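Local structure of cytokinin riboside 5'-monophosphate phosphoribohydrolase (Corynebacterium glutamicum, 5WQ3) at residues K69-G75 and S163-L169; I196-T201 and M229-L235. The protein belongs to the LOG-type proteins of the SLOG clan and has a Rossmann-like fold, a parallel beta sheet flanked by helices. One frame throughout, in Å; residues are numbered along the deposited sequence. Where two conformers were deposited one is given.

Interaction 1 (K69-G75 and S163-L169); sequences KAVTVFG and SQAFVCL
Phe74 turns its edge onto Phe166 in a T-shaped stack, with the ring planes at 80° and the centroids 5.0 Å apart. Phe74 CE2 sits over the centre of the Phe166 ring. Phe166 lies alongside Thr72, pointing the same way, and its CD1 comes 3.6 Å from Thr72 CB. With chi1 at -57°, Thr72 OG1 stands anti to its own carbonyl carbon and donates a hydrogen bond to Ser163 OG at 2.9 Å; Ser163 OG is bonded in addition to the carbonyl of Phe159. On the other face of the sheet, Val71 CG1 slants across Val167 CG2 at 3.9 Å, and Val73 CG1 approaches Leu169 CD1 at 3.8 Å, while helix 84-98 covers both Val73 and Val167. Between these faces the parallel strands 70-74 and 166-168 pair by the usual alternating bonds, among them Val167 N to Thr72 O at 3.0 Å. Ahead of strand 166-168, Gln164, bent at chi2 (81°), brings OE1 round to accept from Ala70 N at 3.0 Å, and Gln164 N in turn donates to Ala70 O. This side-chain amide thus extends the backbone ladder past the regular pairing. In this central strand pair of a Rossmann-like sheet, aliphatic branches fill one face; on the other, the buried Thr72-Ser163 hydroxyls, satisfied by their mutual bond and the Phe159 carbonyl, can sit beside aromatic rings.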
loop_
_atom_site.group_PDB
_atom_site.type_symbol
_atom_site.label_atom_id
_atom_site.label_comp_id
_atom_site.label_asym_id
_atom_site.label_seq_id
_atom_site.Cartn_x
_atom_site.Cartn_y
_atom_site.Cartn_z
ATOM N N LYS C 69 23.900 -68.241 16.933
ATOM C CA LYS C 69 24.931 -67.622 17.759
ATOM C C LYS C 69 25.281 -66.200 17.239
ATOM O O LYS C 69 25.241 -65.932 16.035
ATOM C CB LYS C 69 26.134 -68.552 17.879
ATOM C CG LYS C 69 26.983 -68.569 16.623
ATOM C CD LYS C 69 28.218 -69.425 16.954
ATOM C CE LYS C 69 28.921 -69.837 15.698
ATOM N NZ LYS C 69 29.914 -70.843 16.109
ATOM N N ALA C 70 25.585 -65.281 18.158
ATOM C CA ALA C 70 25.622 -63.859 17.873
ATOM C C ALA C 70 26.547 -63.105 18.788
ATOM O O ALA C 70 26.729 -63.513 19.944
ATOM C CB ALA C 70 24.209 -63.272 17.937
ATOM N N VAL C 71 27.137 -62.027 18.227
ATOM C CA VAL C 71 27.893 -61.051 18.934
ATOM C C VAL C 71 27.210 -59.692 18.795
ATOM O O VAL C 71 26.847 -59.313 17.700
ATOM C CB VAL C 71 29.309 -60.964 18.340
ATOM C CG1 VAL C 71 30.133 -59.931 19.101
ATOM C CG2 VAL C 71 29.939 -62.338 18.439
ATOM N N THR C 72 27.130 -58.960 19.893
ATOM C CA THR C 72 26.694 -57.583 19.891
ATOM C C THR C 72 27.897 -56.664 19.787
ATOM O O THR C 72 28.843 -56.804 20.497
ATOM C CB THR C 72 25.870 -57.179 21.145
ATOM O OG1 THR C 72 24.738 -57.994 21.296
ATOM C CG2 THR C 72 25.391 -55.764 21.032
ATOM N N VAL C 73 27.814 -55.721 18.881
ATOM C CA VAL C 73 28.907 -54.673 18.738
ATOM C C VAL C 73 28.276 -53.278 19.023
ATOM O O VAL C 73 27.220 -52.952 18.507
ATOM C CB VAL C 73 29.520 -54.663 17.311
ATOM C CG1 VAL C 73 30.743 -53.729 17.225
ATOM C CG2 VAL C 73 29.906 -56.074 16.929
ATOM N N PHE C 74 28.963 -52.481 19.826
ATOM C CA PHE C 74 28.539 -51.168 20.265
ATOM C C PHE C 74 29.684 -50.240 19.836
ATOM O O PHE C 74 30.821 -50.702 19.670
ATOM C CB PHE C 74 28.430 -51.069 21.802
ATOM C CG PHE C 74 27.339 -51.873 22.362
ATOM C CD1 PHE C 74 26.045 -51.553 22.068
ATOM C CD2 PHE C 74 27.611 -53.063 23.059
ATOM C CE1 PHE C 74 25.004 -52.327 22.522
ATOM C CE2 PHE C 74 26.582 -53.885 23.490
ATOM C CZ PHE C 74 25.269 -53.495 23.239
ATOM N N GLY C 75 29.344 -48.976 19.649
ATOM C CA GLY C 75 30.322 -47.907 19.431
ATOM C C GLY C 75 29.582 -46.653 19.022
ATOM O O GLY C 75 28.365 -46.717 18.752
ATOM N N SER C 163 22.631 -62.589 22.403
ATOM C CA SER C 163 24.005 -62.654 21.936
ATOM C C SER C 163 24.871 -63.275 23.055
ATOM O O SER C 163 24.419 -63.422 24.165
ATOM C CB SER C 163 24.480 -61.284 21.510
ATOM O OG SER C 163 24.856 -60.541 22.632
ATOM N N GLN C 164 26.080 -63.702 22.751
ATOM C CA GLN C 164 26.951 -64.390 23.732
ATOM C C GLN C 164 28.343 -63.714 23.833
ATOM O O GLN C 164 29.256 -64.266 24.393
ATOM C CB GLN C 164 27.132 -65.849 23.309
ATOM C CG GLN C 164 25.800 -66.633 23.228
ATOM C CD GLN C 164 25.009 -66.431 21.948
ATOM O OE1 GLN C 164 25.535 -66.522 20.839
ATOM N NE2 GLN C 164 23.686 -66.264 22.096
ATOM N N ALA C 165 28.472 -62.514 23.324
ATOM C CA ALA C 165 29.742 -61.786 23.432
ATOM C C ALA C 165 29.415 -60.351 23.116
ATOM O O ALA C 165 28.457 -60.085 22.410
ATOM C CB ALA C 165 30.773 -62.325 22.424
ATOM N N PHE C 166 30.178 -59.419 23.707
ATOM C CA PHE C 166 30.078 -57.999 23.452
ATOM C C PHE C 166 31.476 -57.523 22.982
ATOM O O PHE C 166 32.483 -57.797 23.636
ATOM C CB PHE C 166 29.780 -57.181 24.721
ATOM C CG PHE C 166 28.301 -56.977 25.066
ATOM C CD1 PHE C 166 27.301 -57.666 24.434
ATOM C CD2 PHE C 166 27.953 -56.123 26.134
ATOM C CE1 PHE C 166 25.971 -57.488 24.814
ATOM C CE2 PHE C 166 26.634 -55.943 26.525
ATOM C CZ PHE C 166 25.623 -56.644 25.852
ATOM N N VAL C 167 31.483 -56.787 21.890
ATOM C CA VAL C 167 32.644 -56.043 21.414
ATOM C C VAL C 167 32.337 -54.555 21.374
ATOM O O VAL C 167 31.382 -54.120 20.798
ATOM C CB VAL C 167 33.023 -56.460 19.997
ATOM C CG1 VAL C 167 34.240 -55.656 19.504
ATOM C CG2 VAL C 167 33.316 -57.926 19.977
ATOM N N CYS C 168 33.179 -53.755 22.011
ATOM C CA CYS C 168 32.940 -52.309 22.055
ATOM C C CYS C 168 33.994 -51.600 21.260
ATOM O O CYS C 168 35.151 -51.546 21.685
ATOM C CB CYS C 168 32.997 -51.832 23.499
ATOM S SG CYS C 168 31.694 -52.509 24.574
ATOM N N LEU C 169 33.600 -51.107 20.089
ATOM C CA LEU C 169 34.354 -50.081 19.395
ATOM C C LEU C 169 34.340 -48.797 20.235
ATOM O O LEU C 169 33.581 -48.655 21.248
ATOM C CB LEU C 169 33.840 -49.862 17.980
ATOM C CG LEU C 169 33.822 -51.042 16.974
ATOM C CD1 LEU C 169 32.892 -50.879 15.800
ATOM C CD2 LEU C 169 35.221 -51.258 16.412
#

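Interaction 2 (I196-T201 and M229-L235); sequences IVLIGT and MLVTDDL. With PGE (triethylene glycol), chain M.
Thr201, the first residue of helix 201-216, faces the carboxylate of Asp233 with its backbone and side chain together. From CB, 3.7 Å from Asp233 OD2, the side chain forks. The OG1 branch lies between the backbone N and the carbonyl carbon (chi1 45°) and donates to Asp233 OD2 at 2.6 Å. The CG2 branch also lies near Asp233 OD2, 3.8 Å from Thr232 CA and 3.6 Å from O4 of a triethylene glycol, probably from the crystallisation liquor, whose O4 also makes a weak hydrogen bond to Val231 O. The backbone N of Thr201 donates to Asp233 OD1 at 3.0 Å. Both carboxylate oxygens are met on their syn sides, each donor roughly 30° out of the carboxylate plane, and water 1 donates a further bond to Asp233 OD2. Upstream, strands 196-199 and 230-232 pair in parallel, with Leu198 N bonded to Leu230 O at 2.7 Å. On the face carrying Leu198, Met229 SD packs against Leu198 CD1 at 3.8 Å; on the opposite face, Ile199 CD1 meets Leu235 CD2. Thr232 OG1 accepts from Asp234 N in an ST turn and is hydrogen-bonded to Gln237 OE1. The exposed Asp233 carboxylate, gripped by an amide, a hydroxyl and a water at the start of helix 201-216, is probably ionised, and its charge would suit the positive end of that helix's dipole.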
loop_
_atom_site.group_PDB
_atom_site.type_symbol
_atom_site.label_atom_id
_atom_site.label_comp_id
_atom_site.label_asym_id
_atom_site.label_seq_id
_atom_site.Cartn_x
_atom_site.Cartn_y
_atom_site.Cartn_z
ATOM N N ILE C 196 34.325 -60.277 26.316
ATOM C CA ILE C 196 34.103 -58.883 26.240
ATOM C C ILE C 196 35.373 -58.356 25.643
ATOM O O ILE C 196 36.472 -58.619 26.188
ATOM C CB ILE C 196 33.886 -58.245 27.628
ATOM C CG1 ILE C 196 32.626 -58.817 28.322
ATOM C CG2 ILE C 196 33.824 -56.717 27.459
ATOM C CD1 ILE C 196 32.530 -58.423 29.769
ATOM N N VAL C 197 35.237 -57.657 24.534
ATOM C CA VAL C 197 36.434 -57.154 23.844
ATOM C C VAL C 197 36.335 -55.673 23.602
ATOM O O VAL C 197 35.242 -55.183 23.219
ATOM C CB VAL C 197 36.624 -57.807 22.468
ATOM C CG1 VAL C 197 37.948 -57.329 21.849
ATOM C CG2 VAL C 197 36.601 -59.306 22.600
ATOM N N LEU C 198 37.447 -54.940 23.872
ATOM C CA LEU C 198 37.488 -53.508 23.550
ATOM C C LEU C 198 38.465 -53.320 22.385
ATOM O O LEU C 198 39.578 -53.805 22.459
ATOM C CB LEU C 198 37.883 -52.602 24.788
ATOM C CG LEU C 198 37.234 -52.896 26.197
ATOM C CD1 LEU C 198 37.733 -51.962 27.257
ATOM C CD2 LEU C 198 35.716 -52.820 26.199
ATOM N N ILE C 199 38.063 -52.594 21.358
ATOM C CA ILE C 199 38.882 -52.307 20.197
ATOM C C ILE C 199 39.377 -50.880 20.210
ATOM O O ILE C 199 38.602 -49.992 20.230
ATOM C CB ILE C 199 38.096 -52.490 18.908
ATOM C CG1 ILE C 199 37.441 -53.859 18.851
ATOM C CG2 ILE C 199 38.949 -52.174 17.704
ATOM C CD1 ILE C 199 38.331 -55.020 18.587
ATOM N N GLY C 200 40.687 -50.693 20.135
ATOM C CA GLY C 200 41.273 -49.388 20.161
ATOM C C GLY C 200 42.069 -49.271 21.436
ATOM O O GLY C 200 41.555 -48.935 22.482
ATOM N N THR C 201 43.351 -49.569 21.342
ATOM C CA THR C 201 44.146 -49.702 22.536
ATOM C C THR C 201 44.401 -48.324 23.097
ATOM O O THR C 201 44.419 -48.134 24.266
ATOM C CB THR C 201 45.503 -50.366 22.283
ATOM O OG1 THR C 201 46.096 -49.798 21.120
ATOM C CG2 THR C 201 45.377 -51.837 22.172
ATOM N N MET C 229 38.709 -59.054 30.085
ATOM C CA MET C 229 38.447 -58.369 28.829
ATOM C C MET C 229 39.695 -58.389 27.971
ATOM O O MET C 229 40.771 -58.127 28.436
ATOM C CB MET C 229 38.174 -56.890 29.022
ATOM C CG MET C 229 36.961 -56.552 29.798
ATOM S SD MET C 229 36.587 -54.803 29.565
ATOM C CE MET C 229 37.458 -54.173 30.997
ATOM N N LEU C 230 39.538 -58.506 26.689
ATOM C CA LEU C 230 40.644 -58.276 25.797
ATOM C C LEU C 230 40.546 -56.863 25.299
ATOM O O LEU C 230 39.467 -56.411 24.931
ATOM C CB LEU C 230 40.553 -59.213 24.618
ATOM C CG LEU C 230 41.496 -58.949 23.482
ATOM C CD1 LEU C 230 42.966 -59.046 23.904
ATOM C CD2 LEU C 230 41.154 -59.907 22.370
ATOM N N VAL C 231 41.667 -56.151 25.312
ATOM C CA VAL C 231 41.806 -54.866 24.635
ATOM C C VAL C 231 42.822 -54.973 23.483
ATOM O O VAL C 231 43.962 -55.289 23.756
ATOM C CB VAL C 231 42.314 -53.750 25.624
ATOM C CG1 VAL C 231 42.295 -52.395 24.959
ATOM C CG2 VAL C 231 41.532 -53.713 26.935
ATOM N N THR C 232 42.451 -54.695 22.239
ATOM C CA THR C 232 43.351 -54.934 21.134
ATOM C C THR C 232 42.990 -54.078 19.964
ATOM O O THR C 232 41.878 -53.558 19.889
ATOM C CB THR C 232 43.310 -56.415 20.695
ATOM O OG1 THR C 232 44.241 -56.605 19.634
ATOM C CG2 THR C 232 41.824 -56.798 20.172
ATOM N N ASP C 233 43.928 -53.926 19.030
ATOM C CA ASP C 233 43.645 -53.340 17.717
ATOM C C ASP C 233 43.539 -54.367 16.613
ATOM O O ASP C 233 43.308 -54.010 15.445
ATOM C CB ASP C 233 44.749 -52.360 17.356
ATOM C CG ASP C 233 44.727 -51.150 18.249
ATOM O OD1 ASP C 233 43.590 -50.654 18.585
ATOM O OD2 ASP C 233 45.810 -50.687 18.649
ATOM N N ASP C 234 43.796 -55.641 16.944
ATOM C CA ASP C 234 43.870 -56.682 15.914
ATOM C C ASP C 234 42.503 -57.362 15.897
ATOM O O ASP C 234 42.157 -58.030 16.831
ATOM C CB ASP C 234 44.943 -57.675 16.282
ATOM C CG ASP C 234 45.173 -58.727 15.216
ATOM O OD1 ASP C 234 44.218 -59.287 14.683
ATOM O OD2 ASP C 234 46.348 -59.030 14.925
ATOM N N LEU C 235 41.762 -57.163 14.838
ATOM C CA LEU C 235 40.415 -57.706 14.720
ATOM C C LEU C 235 40.400 -59.221 14.595
ATOM O O LEU C 235 39.456 -59.862 15.052
ATOM C CB LEU C 235 39.738 -57.096 13.531
ATOM C CG LEU C 235 39.665 -55.577 13.536
ATOM C CD1 LEU C 235 39.101 -55.063 12.226
ATOM C CD2 LEU C 235 38.865 -55.027 14.714
HETATM O O4 PGE M . 46.789 -54.969 23.267
HETATM C C6 PGE M . 46.580 -56.260 22.705
HETATM C C5 PGE M . 46.855 -57.277 23.801
HETATM O O3 PGE M . 46.808 -58.588 23.244
HETATM O O HOH W 1 44.809 -47.816 19.046
#

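Overall arrangement
From the N-terminal side, strand 70-74 enters the middle of the sheet, and the chain builds outward through strands 102-105, 126-131 and 145-149. Helix 152-162 then brings it back, and interaction 1 closes this long excursion by placing strand 166-168 on the other flank of 70-74. Helix 173-188 leads on to strand 196-199, and helices 201-216 and 223-227 bridge to strand 230-232, where interaction 2 closes a much shorter loop at the sheet's edge within this chain. The two loops follow in series, neither nesting nor crossing. Strands 166-168 and 196-199 are neighbours, probably hydrogen-bonded through Cys168 N and Val197 O, so both contacts belong to one continuous sheet.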